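Side-chain contact in inositol-1,4,5-trisphosphate 5-phosphatase 1 (Schizosaccharomyces pombe, PDB 1I9Z), which removes the 5-phosphate from inositol polyphosphates and phosphatidylinositol 4,5-bisphosphate through its magnesium-dependent catalytic domain, the part crystallised here: residues 166-170 / 171-175. Residues are numbered along the deposited sequence; the frame is centred on the assembly and turned at random.
Sequences HLAAG and YTNYD. With 2IP (D-myo-inositol-1,4-bisphosphate), chain C.
Asn173 lays its amide back over the Ala169–Gly170 peptide, with CG held between its own backbone N and carbonyl carbon (chi1 60°). Its ND2 donates to Ala169 O at 3.0 Å. The donor comes from above the carbonyl plane, 46° out of it. The same nitrogen brushes Ala168 CB at 3.9 Å and has a second acceptor in Glu176. The other branch of the amide, OD1, sits close against Gly170 CA at 2.9 Å, where a beta-carbon would collide with it. Replacing Asn173 by an alanine would probably leave Ala169 O without this donor and the loop beside the ligand freer to shift. On the ligand side, one backbone N-H, that of Tyr171 N, reaches two oxygens of the 1-phosphate, O12 at 3.2 Å and, weakly, O13. Tyr171 CB stays against O13 at 3.3 Å, while CG, anti to the backbone N, carries the ring to where its OH bonds Leu214 O. Arg177 ties the carbonyls of Ala168 and Gly170 to helix 174-187. This loop, with an inverse gamma turn centred on Asn173 at the N-cap position, joins strand 158-166 to that helix, building one wall of the inositol phosphate pocket in a DNase I-like 5-phosphatase domain.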
loop_
_atom_site.group_PDB
_atom_site.type_symbol
_atom_site.label_atom_id
_atom_site.label_comp_id
_atom_site.label_asym_id
_atom_site.label_seq_id
_atom_site.Cartn_x
_atom_site.Cartn_y
_atom_site.Cartn_z
ATOM N N HIS A 166 -8.298 -8.173 2.208
ATOM C CA HIS A 166 -9.295 -8.345 3.266
ATOM C C HIS A 166 -9.012 -9.741 3.704
ATOM O O HIS A 166 -9.242 -10.698 2.918
ATOM C CB HIS A 166 -10.696 -8.230 2.677
ATOM C CG HIS A 166 -11.786 -8.049 3.688
ATOM N ND1 HIS A 166 -11.598 -8.152 5.057
ATOM C CD2 HIS A 166 -13.114 -7.847 3.499
ATOM C CE1 HIS A 166 -12.775 -8.029 5.671
ATOM N NE2 HIS A 166 -13.697 -7.837 4.741
ATOM N N LEU A 167 -8.461 -9.901 4.928
ATOM C CA LEU A 167 -8.111 -11.242 5.402
ATOM C C LEU A 167 -9.112 -11.883 6.332
ATOM O O LEU A 167 -10.151 -11.267 6.742
ATOM C CB LEU A 167 -6.694 -11.211 6.049
ATOM C CG LEU A 167 -5.599 -10.485 5.281
ATOM C CD1 LEU A 167 -4.243 -10.618 6.069
ATOM C CD2 LEU A 167 -5.482 -11.067 3.768
ATOM N N ALA A 168 -8.858 -13.144 6.690
ATOM C CA ALA A 168 -9.867 -13.898 7.479
ATOM C C ALA A 168 -10.376 -13.196 8.721
ATOM O O ALA A 168 -9.550 -12.681 9.489
ATOM C CB ALA A 168 -9.333 -15.245 7.879
ATOM N N ALA A 169 -11.700 -13.213 8.944
ATOM C CA ALA A 169 -12.278 -12.532 10.119
ATOM C C ALA A 169 -12.281 -13.509 11.266
ATOM O O ALA A 169 -12.199 -14.731 11.044
ATOM C CB ALA A 169 -13.731 -12.100 9.828
ATOM N N GLY A 170 -12.372 -12.987 12.478
ATOM C CA GLY A 170 -12.432 -13.878 13.625
ATOM C C GLY A 170 -11.565 -13.310 14.731
ATOM O O GLY A 170 -10.549 -12.648 14.478
ATOM N N TYR A 171 -12.000 -13.520 15.963
ATOM C CA TYR A 171 -11.251 -13.023 17.102
ATOM C C TYR A 171 -9.913 -13.729 17.355
ATOM O O TYR A 171 -8.850 -13.109 17.394
ATOM C CB TYR A 171 -12.123 -13.148 18.343
ATOM C CG TYR A 171 -11.443 -12.628 19.582
ATOM C CD1 TYR A 171 -11.054 -11.311 19.675
ATOM C CD2 TYR A 171 -11.218 -13.473 20.682
ATOM C CE1 TYR A 171 -10.452 -10.803 20.837
ATOM C CE2 TYR A 171 -10.613 -12.989 21.852
ATOM C CZ TYR A 171 -10.246 -11.629 21.912
ATOM O OH TYR A 171 -9.777 -11.113 23.109
ATOM N N THR A 172 -9.947 -15.038 17.486
ATOM C CA THR A 172 -8.715 -15.767 17.799
ATOM C C THR A 172 -7.938 -16.382 16.622
ATOM O O THR A 172 -6.815 -16.838 16.801
ATOM C CB THR A 172 -9.009 -16.952 18.737
ATOM O OG1 THR A 172 -9.751 -17.915 17.990
ATOM C CG2 THR A 172 -9.838 -16.518 19.957
ATOM N N ASN A 173 -8.515 -16.385 15.423
ATOM C CA ASN A 173 -7.847 -17.093 14.336
ATOM C C ASN A 173 -6.780 -16.371 13.583
ATOM O O ASN A 173 -6.849 -16.228 12.329
ATOM C CB ASN A 173 -8.881 -17.625 13.361
ATOM C CG ASN A 173 -9.659 -16.572 12.787
ATOM O OD1 ASN A 173 -10.089 -15.645 13.505
ATOM N ND2 ASN A 173 -9.910 -16.663 11.470
ATOM N N TYR A 174 -5.772 -15.919 14.322
ATOM C CA TYR A 174 -4.684 -15.242 13.672
ATOM C C TYR A 174 -3.850 -16.265 12.901
ATOM O O TYR A 174 -3.186 -15.884 11.929
ATOM C CB TYR A 174 -3.831 -14.402 14.653
ATOM C CG TYR A 174 -3.121 -15.201 15.718
ATOM C CD1 TYR A 174 -1.966 -15.928 15.403
ATOM C CD2 TYR A 174 -3.619 -15.275 17.027
ATOM C CE1 TYR A 174 -1.322 -16.734 16.384
ATOM C CE2 TYR A 174 -2.979 -16.081 18.007
ATOM C CZ TYR A 174 -1.847 -16.807 17.672
ATOM O OH TYR A 174 -1.260 -17.702 18.587
ATOM N N ASP A 175 -3.919 -17.556 13.243
ATOM C CA ASP A 175 -3.135 -18.511 12.400
ATOM C C ASP A 175 -3.728 -18.509 10.963
ATOM O O ASP A 175 -3.011 -18.643 9.967
ATOM C CB ASP A 175 -3.217 -19.948 12.910
ATOM C CG ASP A 175 -2.463 -20.154 14.206
ATOM O OD1 ASP A 175 -1.500 -19.419 14.479
ATOM O OD2 ASP A 175 -2.833 -21.095 14.939
HETATM C C1 2IP C . -16.327 -13.201 14.480
HETATM C C2 2IP C . -17.260 -13.205 13.241
HETATM C C3 2IP C . -18.048 -11.859 13.100
HETATM C C4 2IP C . -17.138 -10.603 13.091
HETATM C C5 2IP C . -16.345 -10.604 14.417
HETATM C C6 2IP C . -15.470 -11.882 14.582
HETATM O O1 2IP C . -16.309 -14.057 15.591
HETATM O O2 2IP C . -16.552 -13.384 12.045
HETATM O O3 2IP C . -18.770 -11.841 11.905
HETATM O O4 2IP C . -17.977 -9.407 12.988
HETATM O O5 2IP C . -15.485 -9.466 14.483
HETATM O O6 2IP C . -14.879 -11.669 15.858
HETATM P P4 2IP C . -17.976 -8.431 11.753
HETATM O O41 2IP C . -16.474 -8.033 11.503
HETATM O O42 2IP C . -18.779 -7.247 12.052
HETATM O O43 2IP C . -18.595 -9.301 10.645
HETATM P P1 2IP C . -15.385 -15.158 16.031
HETATM O O11 2IP C . -16.355 -16.315 16.323
HETATM O O12 2IP C . -14.293 -15.642 15.108
HETATM O O13 2IP C . -14.854 -14.683 17.389
#